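Local coordinates for RabGAP/TBC protein (Chlamydomonas reinhardtii, PDB 4P17) that probably acts as a GTPase-activating protein for Rab GTPases through its TBC domain and is found in the flagella of this alga, at residues Arg131-Val143 / Tyr150-Leu162. Residues are numbered along the deposited sequence; the frame is centred on the assembly and turned at random. Where two conformers were deposited one is given.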
loop_
_atom_site.group_PDB
_atom_site.type_symbol
_atom_site.label_atom_id
_atom_site.label_comp_id
_atom_site.label_asym_id
_atom_site.label_seq_id
_atom_site.Cartn_x
_atom_site.Cartn_y
_atom_site.Cartn_z
ATOM N N ARG A 131 16.511 -9.205 -4.196
ATOM C CA ARG A 131 15.787 -10.041 -5.145
ATOM C C ARG A 131 15.515 -11.431 -4.547
ATOM O O ARG A 131 14.422 -11.979 -4.682
ATOM C CB ARG A 131 16.577 -10.173 -6.444
ATOM C CG ARG A 131 16.807 -8.872 -7.173
ATOM C CD ARG A 131 15.510 -8.258 -7.671
ATOM N NE ARG A 131 15.775 -7.034 -8.418
ATOM C CZ ARG A 131 14.925 -6.029 -8.558
ATOM N NH1 ARG A 131 13.715 -6.085 -8.019
ATOM N NH2 ARG A 131 15.308 -4.970 -9.253
ATOM N N ALA A 132 16.504 -11.991 -3.857
ATOM C CA ALA A 132 16.351 -13.370 -3.351
ATOM C C ALA A 132 15.356 -13.405 -2.225
ATOM O O ALA A 132 14.518 -14.294 -2.159
ATOM C CB ALA A 132 17.664 -13.946 -2.909
ATOM N N ALA A 133 15.417 -12.401 -1.364
ATOM C CA ALA A 133 14.471 -12.278 -0.259
ATOM C C ALA A 133 13.048 -12.132 -0.746
ATOM O O ALA A 133 12.142 -12.807 -0.282
ATOM C CB ALA A 133 14.848 -11.083 0.607
ATOM N N LEU A 134 12.863 -11.279 -1.740
ATOM C CA LEU A 134 11.541 -11.024 -2.268
ATOM C C LEU A 134 11.005 -12.288 -2.926
ATOM O O LEU A 134 9.834 -12.651 -2.797
ATOM C CB LEU A 134 11.623 -9.852 -3.231
ATOM C CG LEU A 134 10.333 -9.371 -3.885
ATOM C CD1 LEU A 134 10.247 -7.862 -3.832
ATOM C CD2 LEU A 134 10.333 -9.844 -5.283
ATOM N N CYS A 135 11.883 -12.995 -3.606
ATOM C CA CYS A 135 11.477 -14.224 -4.276
ATOM C C CYS A 135 11.100 -15.287 -3.245
ATOM O O CYS A 135 10.109 -15.995 -3.415
ATOM C CB CYS A 135 12.584 -14.731 -5.200
ATOM S SG CYS A 135 12.738 -13.784 -6.732
ATOM N N ARG A 136 11.878 -15.391 -2.175
ATOM C CA ARG A 136 11.583 -16.366 -1.129
ATOM C C ARG A 136 10.190 -16.153 -0.551
ATOM O O ARG A 136 9.395 -17.073 -0.463
ATOM C CB ARG A 136 12.632 -16.298 -0.022
ATOM C CG ARG A 136 13.878 -17.100 -0.340
ATOM C CD ARG A 136 14.772 -17.297 0.896
ATOM N NE ARG A 136 15.211 -16.030 1.456
ATOM C CZ ARG A 136 16.320 -15.396 1.092
ATOM N NH1 ARG A 136 17.119 -15.895 0.159
ATOM N NH2 ARG A 136 16.635 -14.248 1.660
ATOM N N VAL A 137 9.858 -14.908 -0.235
ATOM C CA VAL A 137 8.546 -14.644 0.356
ATOM C C VAL A 137 7.429 -15.019 -0.602
ATOM O O VAL A 137 6.427 -15.642 -0.210
ATOM C CB VAL A 137 8.424 -13.176 0.744
ATOM C CG1 VAL A 137 6.982 -12.827 1.177
ATOM C CG2 VAL A 137 9.406 -12.875 1.839
ATOM N N LEU A 138 7.597 -14.650 -1.870
ATOM C CA LEU A 138 6.521 -14.839 -2.824
ATOM C C LEU A 138 6.401 -16.296 -3.170
ATOM O O LEU A 138 5.306 -16.818 -3.249
ATOM C CB LEU A 138 6.732 -14.028 -4.079
ATOM C CG LEU A 138 6.526 -12.518 -3.904
ATOM C CD1 LEU A 138 7.227 -11.718 -4.998
ATOM C CD2 LEU A 138 5.061 -12.197 -3.936
ATOM N N GLN A 139 7.526 -16.978 -3.320
ATOM C CA GLN A 139 7.454 -18.393 -3.661
ATOM C C GLN A 139 6.811 -19.163 -2.470
ATOM O O GLN A 139 5.970 -20.046 -2.662
ATOM C CB GLN A 139 8.854 -18.920 -4.022
ATOM C CG GLN A 139 9.708 -19.323 -2.821
ATOM C CD GLN A 139 11.167 -19.582 -3.174
ATOM O OE1 GLN A 139 11.694 -19.053 -4.166
ATOM N NE2 GLN A 139 11.829 -20.395 -2.358
ATOM N N ALA A 140 7.178 -18.776 -1.252
ATOM C CA ALA A 140 6.607 -19.336 -0.033
ATOM C C ALA A 140 5.102 -19.125 -0.017
ATOM O O ALA A 140 4.325 -20.048 0.254
ATOM C CB ALA A 140 7.239 -18.703 1.201
ATOM N N TYR A 141 4.672 -17.900 -0.304
ATOM C CA TYR A 141 3.253 -17.627 -0.215
ATOM C C TYR A 141 2.481 -18.420 -1.287
ATOM O O TYR A 141 1.375 -18.908 -1.025
ATOM C CB TYR A 141 2.955 -16.124 -0.348
ATOM C CG TYR A 141 1.539 -15.891 0.085
ATOM C CD1 TYR A 141 1.204 -15.907 1.427
ATOM C CD2 TYR A 141 0.524 -15.745 -0.852
ATOM C CE1 TYR A 141 -0.118 -15.755 1.820
ATOM C CE2 TYR A 141 -0.801 -15.605 -0.456
ATOM C CZ TYR A 141 -1.098 -15.613 0.867
ATOM O OH TYR A 141 -2.404 -15.485 1.261
ATOM N N SER A 142 3.105 -18.602 -2.450
ATOM C CA SER A 142 2.456 -19.235 -3.604
ATOM C C SER A 142 2.121 -20.709 -3.390
ATOM O O SER A 142 1.174 -21.240 -3.995
ATOM C CB SER A 142 3.347 -19.089 -4.844
ATOM O OG SER A 142 4.400 -20.030 -4.824
ATOM N N VAL A 143 2.904 -21.371 -2.540
ATOM C CA VAL A 143 2.616 -22.746 -2.132
ATOM C C VAL A 143 1.749 -22.794 -0.868
ATOM O O VAL A 143 0.974 -23.729 -0.687
ATOM C CB VAL A 143 3.914 -23.554 -1.911
ATOM C CG1 VAL A 143 4.686 -23.648 -3.240
ATOM C CG2 VAL A 143 4.791 -22.941 -0.817
ATOM N N TYR A 150 0.487 -16.846 -7.166
ATOM C CA TYR A 150 1.202 -15.586 -7.309
ATOM C C TYR A 150 0.548 -14.806 -8.443
ATOM O O TYR A 150 0.084 -15.418 -9.412
ATOM C CB TYR A 150 2.706 -15.826 -7.588
ATOM C CG TYR A 150 3.473 -14.612 -8.095
ATOM C CD1 TYR A 150 3.917 -13.634 -7.224
ATOM C CD2 TYR A 150 3.773 -14.460 -9.446
ATOM C CE1 TYR A 150 4.621 -12.519 -7.661
ATOM C CE2 TYR A 150 4.483 -13.343 -9.899
ATOM C CZ TYR A 150 4.906 -12.385 -9.011
ATOM O OH TYR A 150 5.594 -11.275 -9.449
ATOM N N VAL A 151 0.485 -13.475 -8.292
ATOM C CA VAL A 151 0.179 -12.549 -9.389
ATOM C C VAL A 151 1.093 -11.332 -9.282
ATOM O O VAL A 151 1.556 -10.998 -8.222
ATOM C CB VAL A 151 -1.315 -12.086 -9.405
ATOM C CG1 VAL A 151 -2.236 -13.266 -9.673
ATOM C CG2 VAL A 151 -1.690 -11.345 -8.108
ATOM N N ARG A 152 1.335 -10.666 -10.405
ATOM C CA ARG A 152 2.370 -9.658 -10.531
ATOM C C ARG A 152 2.241 -8.540 -9.477
ATOM O O ARG A 152 3.219 -8.118 -8.864
ATOM C CB ARG A 152 2.288 -9.087 -11.951
ATOM C CG ARG A 152 3.172 -7.933 -12.264
ATOM C CD ARG A 152 3.015 -7.672 -13.764
ATOM N NE ARG A 152 3.509 -6.370 -14.193
ATOM C CZ ARG A 152 3.099 -5.743 -15.296
ATOM N NH1 ARG A 152 2.178 -6.296 -16.081
ATOM N NH2 ARG A 152 3.603 -4.557 -15.614
ATOM N N ALA A 153 0.993 -8.129 -9.228
ATOM C CA ALA A 153 0.675 -7.130 -8.219
ATOM C C ALA A 153 1.412 -7.389 -6.906
ATOM O O ALA A 153 1.853 -6.477 -6.240
ATOM C CB ALA A 153 -0.860 -7.110 -7.973
ATOM N N MET A 154 1.525 -8.653 -6.537
ATOM C CA MET A 154 2.098 -9.006 -5.246
ATOM C C MET A 154 3.606 -8.727 -5.203
ATOM O O MET A 154 4.184 -8.612 -4.141
ATOM C CB MET A 154 1.794 -10.472 -4.926
ATOM C CG MET A 154 0.298 -10.780 -4.700
ATOM S SD MET A 154 -0.118 -12.533 -4.997
ATOM C CE MET A 154 0.658 -13.289 -3.562
ATOM N N ASN A 155 4.252 -8.589 -6.355
ATOM C CA ASN A 155 5.699 -8.369 -6.354
ATOM C C ASN A 155 6.051 -7.055 -5.679
ATOM O O ASN A 155 6.792 -7.032 -4.701
ATOM C CB ASN A 155 6.263 -8.410 -7.782
ATOM C CG ASN A 155 7.766 -8.583 -7.803
ATOM O OD1 ASN A 155 8.519 -7.667 -7.459
ATOM N ND2 ASN A 155 8.210 -9.728 -8.258
ATOM N N THR A 156 5.460 -5.950 -6.129
ATOM C CA THR A 156 5.834 -4.662 -5.563
ATOM C C THR A 156 5.249 -4.486 -4.146
ATOM O O THR A 156 5.846 -3.835 -3.299
ATOM C CB THR A 156 5.416 -3.469 -6.496
ATOM O OG1 THR A 156 4.013 -3.501 -6.754
ATOM C CG2 THR A 156 6.195 -3.529 -7.839
ATOM N N ILE A 157 4.109 -5.105 -3.861
ATOM C CA ILE A 157 3.591 -5.125 -2.486
ATOM C C ILE A 157 4.604 -5.737 -1.509
ATOM O O ILE A 157 4.938 -5.177 -0.485
ATOM C CB ILE A 157 2.261 -5.907 -2.417
ATOM C CG1 ILE A 157 1.179 -5.154 -3.201
ATOM C CG2 ILE A 157 1.791 -6.065 -0.962
ATOM C CD1 ILE A 157 -0.126 -5.874 -3.311
ATOM N N VAL A 158 5.125 -6.910 -1.828
ATOM C CA VAL A 158 6.019 -7.550 -0.898
ATOM C C VAL A 158 7.343 -6.805 -0.831
ATOM O O VAL A 158 7.993 -6.775 0.223
ATOM C CB VAL A 158 6.240 -9.027 -1.271
ATOM C CG1 VAL A 158 7.448 -9.601 -0.497
ATOM C CG2 VAL A 158 5.003 -9.783 -1.001
ATOM N N GLY A 159 7.726 -6.175 -1.943
ATOM C CA GLY A 159 8.928 -5.373 -1.982
ATOM C C GLY A 159 8.816 -4.227 -0.996
ATOM O O GLY A 159 9.724 -3.965 -0.222
ATOM N N LEU A 160 7.682 -3.536 -0.995
ATOM C CA LEU A 160 7.532 -2.440 -0.057
ATOM C C LEU A 160 7.332 -2.961 1.338
ATOM O O LEU A 160 7.769 -2.334 2.283
ATOM C CB LEU A 160 6.384 -1.503 -0.469
ATOM C CG LEU A 160 6.751 -0.041 -0.721
ATOM C CD1 LEU A 160 7.859 0.110 -1.721
ATOM C CD2 LEU A 160 5.492 0.679 -1.236
ATOM N N MET A 161 6.688 -4.120 1.490
ATOM C CA MET A 161 6.574 -4.706 2.810
ATOM C C MET A 161 7.963 -5.009 3.379
ATOM O O MET A 161 8.250 -4.675 4.533
ATOM C CB MET A 161 5.741 -5.977 2.772
ATOM C CG MET A 161 4.264 -5.759 2.629
ATOM S SD MET A 161 3.526 -7.407 2.731
ATOM C CE MET A 161 1.779 -6.996 2.539
ATOM N N LEU A 162 8.823 -5.614 2.562
ATOM C CA LEU A 162 10.190 -5.907 3.015
ATOM C C LEU A 162 10.912 -4.643 3.506
ATOM O O LEU A 162 11.509 -4.630 4.570
ATOM C CB LEU A 162 10.985 -6.600 1.910
ATOM C CG LEU A 162 10.649 -8.076 1.655
ATOM C CD1 LEU A 162 11.359 -8.553 0.394
ATOM C CD2 LEU A 162 10.991 -8.971 2.850
#
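Leu138 meets the ring of Tyr150 at its edge, with Leu138 CD2 lying in the ring plane 3.8 Å from Tyr150 CE1, while the backbone N of Arg152 sits over the rim of one face. Met154 CE lies 3.7 Å from Tyr141 CD2, oblique to the ring. Both contacts belong to a helix-helix pair of the all-helical TBC domain, in which the segments 131-143 and 153-162, of helices 128-144 and 153-164, are inclined at 120° between their N-to-C directions and illustrate how a knob-into-hole fit joins steeply inclined helices. The knob is Leu134: its CG stands anti to the backbone N (chi1 -178°), which carries the branch in among Asn155, Val158, Gly159 and Leu162. There Leu134 CD1 comes within 3.4 Å of Gly159 CA, the close approach of a methyl to a bare backbone, and CD2 rests on the carboxamide of Asn155.

That amide is polar yet buried, and both its ends are hydrogen-bonded: Asn155 ND2 donates to Tyr150 OH at 3.3 Å and 155°, with the acceptor close to the amide plane, and OD1 bonds to Thr118. Tyr150 OH is also held by Asp114, so the amide and the phenol are tied to the neighbouring helix 108-114 and the loop after it. Replacing Asn155 by an alanine removes the carboxamide, and would probably leave Tyr150 OH with Asp114 but no amide donor, cost Thr118 its bond to OD1 and open a gap beside Leu134 CD2. Farther along, Leu138 CD2 is wedged between Tyr150, Met154 and Val158, and Tyr141 OH is hydrogen-bonded to Glu181, on helix 169-183. Val137 CG1 meets Val158 CG1 at 3.7 Å. Leu162 closes the hole, its CD1 3.6 Å from Leu134 CA.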